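Local coordinates for major capsid protein (Human herpesvirus 1, PDB 1NO7) that forms the hexons and pentons of the herpesvirus capsid shell as the major capsid protein, at residues 176-181 against 214-219; 186-191 against 221-226. One frame throughout, in Å; residues are numbered along the deposited sequence.

Contact 1 of 2, residues 176-181 against 214-219; sequences VFYLLQ and FVNDYS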
loop_
_atom_site.group_PDB
_atom_site.type_symbol
_atom_site.label_atom_id
_atom_site.label_comp_id
_atom_site.label_asym_id
_atom_site.label_seq_id
_atom_site.Cartn_x
_atom_site.Cartn_y
_atom_site.Cartn_z
ATOM N N VAL A 176 -4.525 -17.164 6.015
ATOM C CA VAL A 176 -5.853 -16.780 6.491
ATOM C C VAL A 176 -5.985 -15.263 6.704
ATOM O O VAL A 176 -6.922 -14.617 6.197
ATOM C CB VAL A 176 -6.154 -17.494 7.800
ATOM C CG1 VAL A 176 -7.587 -17.254 8.201
ATOM C CG2 VAL A 176 -5.868 -18.970 7.642
ATOM N N PHE A 177 -5.026 -14.706 7.445
ATOM C CA PHE A 177 -4.977 -13.276 7.754
ATOM C C PHE A 177 -5.208 -12.380 6.537
ATOM O O PHE A 177 -5.923 -11.380 6.626
ATOM C CB PHE A 177 -3.633 -12.941 8.398
ATOM C CG PHE A 177 -3.426 -13.589 9.748
ATOM C CD1 PHE A 177 -4.314 -14.541 10.227
ATOM C CD2 PHE A 177 -2.331 -13.242 10.542
ATOM C CE1 PHE A 177 -4.115 -15.135 11.476
ATOM C CE2 PHE A 177 -2.118 -13.831 11.798
ATOM C CZ PHE A 177 -3.012 -14.778 12.263
ATOM N N TYR A 178 -4.596 -12.722 5.404
ATOM C CA TYR A 178 -4.801 -11.920 4.193
ATOM C C TYR A 178 -6.272 -12.001 3.787
ATOM O O TYR A 178 -6.939 -10.960 3.638
ATOM C CB TYR A 178 -3.946 -12.411 3.013
ATOM C CG TYR A 178 -2.449 -12.191 3.161
ATOM C CD1 TYR A 178 -1.630 -13.183 3.694
ATOM C CD2 TYR A 178 -1.849 -10.988 2.763
ATOM C CE1 TYR A 178 -0.244 -12.985 3.829
ATOM C CE2 TYR A 178 -0.460 -10.781 2.895
ATOM C CZ TYR A 178 0.336 -11.787 3.430
ATOM O OH TYR A 178 1.703 -11.611 3.578
ATOM N N LEU A 179 -6.784 -13.227 3.616
ATOM C CA LEU A 179 -8.189 -13.386 3.222
ATOM C C LEU A 179 -9.070 -12.638 4.222
ATOM O O LEU A 179 -10.017 -11.942 3.819
ATOM C CB LEU A 179 -8.599 -14.864 3.158
ATOM C CG LEU A 179 -7.705 -15.792 2.334
ATOM C CD1 LEU A 179 -6.402 -16.001 3.127
ATOM C CD2 LEU A 179 -8.400 -17.138 2.065
ATOM N N LEU A 180 -8.760 -12.775 5.515
ATOM C CA LEU A 180 -9.532 -12.077 6.537
ATOM C C LEU A 180 -9.480 -10.581 6.246
ATOM O O LEU A 180 -10.529 -9.927 6.121
ATOM C CB LEU A 180 -8.965 -12.338 7.933
ATOM C CG LEU A 180 -9.528 -13.567 8.643
ATOM C CD1 LEU A 180 -9.109 -13.560 10.150
ATOM C CD2 LEU A 180 -11.060 -13.544 8.477
ATOM N N GLN A 181 -8.253 -10.052 6.141
ATOM C CA GLN A 181 -8.019 -8.636 5.844
ATOM C C GLN A 181 -8.786 -8.264 4.577
ATOM O O GLN A 181 -9.441 -7.222 4.507
ATOM C CB GLN A 181 -6.522 -8.382 5.639
ATOM C CG GLN A 181 -6.218 -7.078 4.906
ATOM C CD GLN A 181 -4.781 -7.002 4.403
ATOM O OE1 GLN A 181 -4.266 -7.956 3.800
ATOM N NE2 GLN A 181 -4.129 -5.861 4.628
ATOM N N PHE A 214 -1.744 -8.029 12.041
ATOM C CA PHE A 214 -2.018 -7.439 10.725
ATOM C C PHE A 214 -1.265 -6.167 10.290
ATOM O O PHE A 214 -1.839 -5.323 9.576
ATOM C CB PHE A 214 -3.508 -7.174 10.580
ATOM C CG PHE A 214 -4.360 -8.390 10.771
ATOM C CD1 PHE A 214 -4.442 -9.012 12.020
ATOM C CD2 PHE A 214 -5.099 -8.914 9.704
ATOM C CE1 PHE A 214 -5.239 -10.126 12.211
ATOM C CE2 PHE A 214 -5.909 -10.038 9.877
ATOM C CZ PHE A 214 -5.981 -10.648 11.132
ATOM N N VAL A 215 0.007 -6.033 10.678
ATOM C CA VAL A 215 0.818 -4.853 10.326
ATOM C C VAL A 215 0.835 -4.448 8.839
ATOM O O VAL A 215 1.246 -3.331 8.499
ATOM C CB VAL A 215 2.254 -5.071 10.715
ATOM C CG1 VAL A 215 2.350 -5.313 12.194
ATOM C CG2 VAL A 215 2.798 -6.267 9.937
ATOM N N ASN A 216 0.411 -5.346 7.950
ATOM C CA ASN A 216 0.410 -5.032 6.524
ATOM C C ASN A 216 -0.786 -4.152 6.096
ATOM O O ASN A 216 -0.988 -3.886 4.899
ATOM C CB ASN A 216 0.460 -6.335 5.696
ATOM C CG ASN A 216 -0.922 -6.892 5.377
ATOM O OD1 ASN A 216 -1.651 -7.359 6.266
ATOM N ND2 ASN A 216 -1.292 -6.840 4.097
ATOM N N ASP A 217 -1.568 -3.694 7.073
ATOM C CA ASP A 217 -2.733 -2.850 6.793
ATOM C C ASP A 217 -2.945 -1.827 7.917
ATOM O O ASP A 217 -3.271 -2.196 9.059
ATOM C CB ASP A 217 -3.993 -3.706 6.656
ATOM C CG ASP A 217 -5.222 -2.887 6.284
ATOM O OD1 ASP A 217 -5.488 -1.859 6.960
ATOM O OD2 ASP A 217 -5.929 -3.277 5.319
ATOM N N TYR A 218 -2.814 -0.541 7.600
ATOM C CA TYR A 218 -2.967 0.467 8.638
ATOM C C TYR A 218 -4.355 0.501 9.253
ATOM O O TYR A 218 -4.493 0.522 10.481
ATOM C CB TYR A 218 -2.613 1.872 8.126
ATOM C CG TYR A 218 -2.225 2.784 9.273
ATOM C CD1 TYR A 218 -1.148 2.449 10.100
ATOM C CD2 TYR A 218 -2.982 3.913 9.600
ATOM C CE1 TYR A 218 -0.836 3.198 11.229
ATOM C CE2 TYR A 218 -2.678 4.676 10.736
ATOM C CZ TYR A 218 -1.604 4.304 11.550
ATOM O OH TYR A 218 -1.317 4.990 12.716
ATOM N N SER A 219 -5.379 0.521 8.403
ATOM C CA SER A 219 -6.751 0.557 8.882
ATOM C C SER A 219 -6.954 -0.435 10.025
ATOM O O SER A 219 -7.500 -0.079 11.076
ATOM C CB SER A 219 -7.713 0.243 7.741
ATOM O OG SER A 219 -7.808 1.336 6.843
#

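Contact 2 of 2, residues 186-191 against 221-226; sequences GSEHVF and VSYVVT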
loop_
_atom_site.group_PDB
_atom_site.type_symbol
_atom_site.label_atom_id
_atom_site.label_comp_id
_atom_site.label_asym_id
_atom_site.label_seq_id
_atom_site.Cartn_x
_atom_site.Cartn_y
_atom_site.Cartn_z
ATOM N N GLY A 186 -11.002 -2.795 5.175
ATOM C CA GLY A 186 -10.905 -1.431 5.666
ATOM C C GLY A 186 -12.173 -1.054 6.440
ATOM O O GLY A 186 -12.165 -0.082 7.183
ATOM N N SER A 187 -13.262 -1.813 6.276
ATOM C CA SER A 187 -14.500 -1.529 7.005
ATOM C C SER A 187 -14.347 -1.605 8.523
ATOM O O SER A 187 -13.946 -2.632 9.075
ATOM C CB SER A 187 -15.614 -2.477 6.559
ATOM O OG SER A 187 -16.838 -2.146 7.200
ATOM N N GLU A 188 -14.648 -0.495 9.186
ATOM C CA GLU A 188 -14.567 -0.411 10.641
ATOM C C GLU A 188 -15.741 -1.220 11.185
ATOM O O GLU A 188 -15.600 -2.023 12.120
ATOM C CB GLU A 188 -14.675 1.050 11.075
ATOM C CG GLU A 188 -14.395 1.297 12.541
ATOM C CD GLU A 188 -14.122 2.764 12.819
ATOM O OE1 GLU A 188 -13.272 3.339 12.105
ATOM O OE2 GLU A 188 -14.743 3.340 13.740
ATOM N N HIS A 189 -16.904 -0.997 10.573
ATOM C CA HIS A 189 -18.146 -1.690 10.917
ATOM C C HIS A 189 -17.852 -3.189 10.980
ATOM O O HIS A 189 -18.114 -3.850 11.996
ATOM C CB HIS A 189 -19.191 -1.382 9.832
ATOM C CG HIS A 189 -20.495 -2.104 9.991
ATOM N ND1 HIS A 189 -21.236 -2.066 11.154
ATOM C CD2 HIS A 189 -21.226 -2.820 9.101
ATOM C CE1 HIS A 189 -22.367 -2.726 10.974
ATOM N NE2 HIS A 189 -22.386 -3.193 9.736
ATOM N N VAL A 190 -17.278 -3.713 9.894
ATOM C CA VAL A 190 -16.964 -5.130 9.855
ATOM C C VAL A 190 -15.839 -5.505 10.790
ATOM O O VAL A 190 -15.839 -6.577 11.353
ATOM C CB VAL A 190 -16.580 -5.592 8.456
ATOM C CG1 VAL A 190 -16.208 -7.080 8.495
ATOM C CG2 VAL A 190 -17.747 -5.326 7.481
ATOM N N PHE A 191 -14.833 -4.656 10.930
ATOM C CA PHE A 191 -13.762 -5.025 11.846
ATOM C C PHE A 191 -14.430 -5.272 13.182
ATOM O O PHE A 191 -14.067 -6.196 13.901
ATOM C CB PHE A 191 -12.718 -3.911 12.013
ATOM C CG PHE A 191 -11.677 -4.229 13.039
ATOM C CD1 PHE A 191 -10.629 -5.102 12.740
ATOM C CD2 PHE A 191 -11.768 -3.700 14.315
ATOM C CE1 PHE A 191 -9.669 -5.452 13.708
ATOM C CE2 PHE A 191 -10.820 -4.037 15.302
ATOM C CZ PHE A 191 -9.762 -4.919 14.995
ATOM N N VAL A 221 -4.502 -2.137 11.868
ATOM C CA VAL A 221 -3.622 -1.689 12.937
ATOM C C VAL A 221 -4.260 -0.504 13.669
ATOM O O VAL A 221 -4.183 -0.400 14.902
ATOM C CB VAL A 221 -2.251 -1.258 12.388
ATOM C CG1 VAL A 221 -1.432 -0.610 13.501
ATOM C CG2 VAL A 221 -1.505 -2.485 11.825
ATOM N N SER A 222 -4.906 0.382 12.914
ATOM C CA SER A 222 -5.554 1.545 13.510
ATOM C C SER A 222 -6.554 1.051 14.563
ATOM O O SER A 222 -6.433 1.387 15.750
ATOM C CB SER A 222 -6.264 2.365 12.432
ATOM O OG SER A 222 -6.587 3.652 12.924
ATOM N N TYR A 223 -7.518 0.240 14.119
ATOM C CA TYR A 223 -8.550 -0.368 14.976
ATOM C C TYR A 223 -7.954 -1.126 16.182
ATOM O O TYR A 223 -8.218 -0.786 17.341
ATOM C CB TYR A 223 -9.365 -1.328 14.130
ATOM C CG TYR A 223 -9.906 -0.675 12.882
ATOM C CD1 TYR A 223 -10.161 -1.426 11.734
ATOM C CD2 TYR A 223 -10.237 0.676 12.872
ATOM C CE1 TYR A 223 -10.746 -0.845 10.599
ATOM C CE2 TYR A 223 -10.824 1.267 11.751
ATOM C CZ TYR A 223 -11.083 0.501 10.621
ATOM O OH TYR A 223 -11.746 1.058 9.544
ATOM N N VAL A 224 -7.171 -2.161 15.903
ATOM C CA VAL A 224 -6.508 -2.931 16.951
ATOM C C VAL A 224 -5.966 -2.032 18.081
ATOM O O VAL A 224 -5.658 -2.493 19.191
ATOM C CB VAL A 224 -5.332 -3.724 16.348
ATOM C CG1 VAL A 224 -4.536 -4.450 17.446
ATOM C CG2 VAL A 224 -5.878 -4.708 15.318
ATOM N N VAL A 225 -5.816 -0.750 17.790
ATOM C CA VAL A 225 -5.345 0.177 18.798
ATOM C C VAL A 225 -6.586 0.827 19.399
ATOM O O VAL A 225 -6.726 0.908 20.620
ATOM C CB VAL A 225 -4.414 1.246 18.174
ATOM C CG1 VAL A 225 -4.336 2.474 19.075
ATOM C CG2 VAL A 225 -3.016 0.656 17.970
ATOM N N THR A 226 -7.493 1.270 18.532
ATOM C CA THR A 226 -8.728 1.909 18.970
ATOM C C THR A 226 -9.487 1.020 19.947
ATOM O O THR A 226 -9.616 1.348 21.126
ATOM C CB THR A 226 -9.666 2.199 17.784
ATOM O OG1 THR A 226 -9.012 3.070 16.853
ATOM C CG2 THR A 226 -10.943 2.862 18.269
#

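Contact 1 of 2, residues 176-181 against 214-219
Gln181 reaches from helix 176-183 to the turn that leads into helix 218-226, and each part of its side chain meets something there. CB lies at the edge of the Phe214 ring, 4.3 Å from CD2. With CG anti to the backbone N (chi1 162°) and the chain extended beyond it, the amide is carried away from this ring, to Asn216 and Asp217; on the way CG passes 3.8 Å from Asp217 OD2. OE1 accepts from Asn216 ND2 at 3.2 Å, the donor lying in the carbonyl plane but well to one side of the C=O direction (94°). Gln181 NE2 donates to the anti lone pair of Asp217 OD2. Glutamine suits the place because one flat group both gives and takes. On the CB side of Gln181, the Phe177 and Phe214 rings lie nearly parallel but slid apart, centroids 5.1 Å from each other. Asn216 ND2 also donates to Leu488 O, and Asp217 OD2 also accepts from Trp287; Asp217, the N-cap of helix 218-226, accepts from Leu220 N through OD1. With bonds at both ends, the buried glutamine amide is held against rotation, and the negative charge of Asp217 is probably eased by the N-H donors around it.

Contact 2 of 2, residues 186-191 against 221-226
Tyr223 extends from helix 218-226 to the start of helix 188-193 and makes most of this contact. Its polar link is a hydrogen bond from OH to Gly186 O, 2.7 Å long; the acceptor lies at the ring edge, near the ring plane. Gly186 has a positive phi (78°), where a CB would press against the carbonyl O of the residue before, so glycine suits the place. Next to it Ser187 is the N-cap, its OG accepting from Val190 N at 3.1 Å. The aromatic contact is a CH-pi interaction: Phe191 CG is anti to the backbone N (chi1 175°), which presents the ring to Tyr223 CB, 3.5 Å from its centroid and over one face. The two rings themselves meet obliquely, at 38°. Phe191 CZ goes on to touch Val224 CG2 at 3.9 Å, where a branched aliphatic residue offers a compact methyl. The aliphatic part of Glu188 crosses the tyrosine at a slant, Glu188 CG 3.7 Å from Tyr223 CE2, and its carboxylate forms a salt bridge with Arg351. Tyrosine thus serves two ends at once: its carbon skeleton joins the apolar packing of Phe191, and its hydroxyl satisfies a buried backbone carbonyl, tying the turn before one helix to the flank of another.

How the contacts relate
Both contacts use helix 218-226: contact 1 uses the turn and the N-cap residue that lead into it, contact 2 the turns that follow. Their other sides, helices 176-183 and 188-193, succeed each other in the chain, so the segments alternate and two consecutive helices are fastened to one later element. The centres of the contacts are about 10 Å apart, on the same side of the chain's centre. They touch directly, Val221 CG2 lying 3.6 Å from Phe214 O and Gly186 CA 4.2 Å from Ser219 CB. Helix 195-208 packs on both, against Phe177, Leu180 and Phe214 in contact 1 and against Phe191 and Val224 in contact 2, so that a third helix borders both contacts.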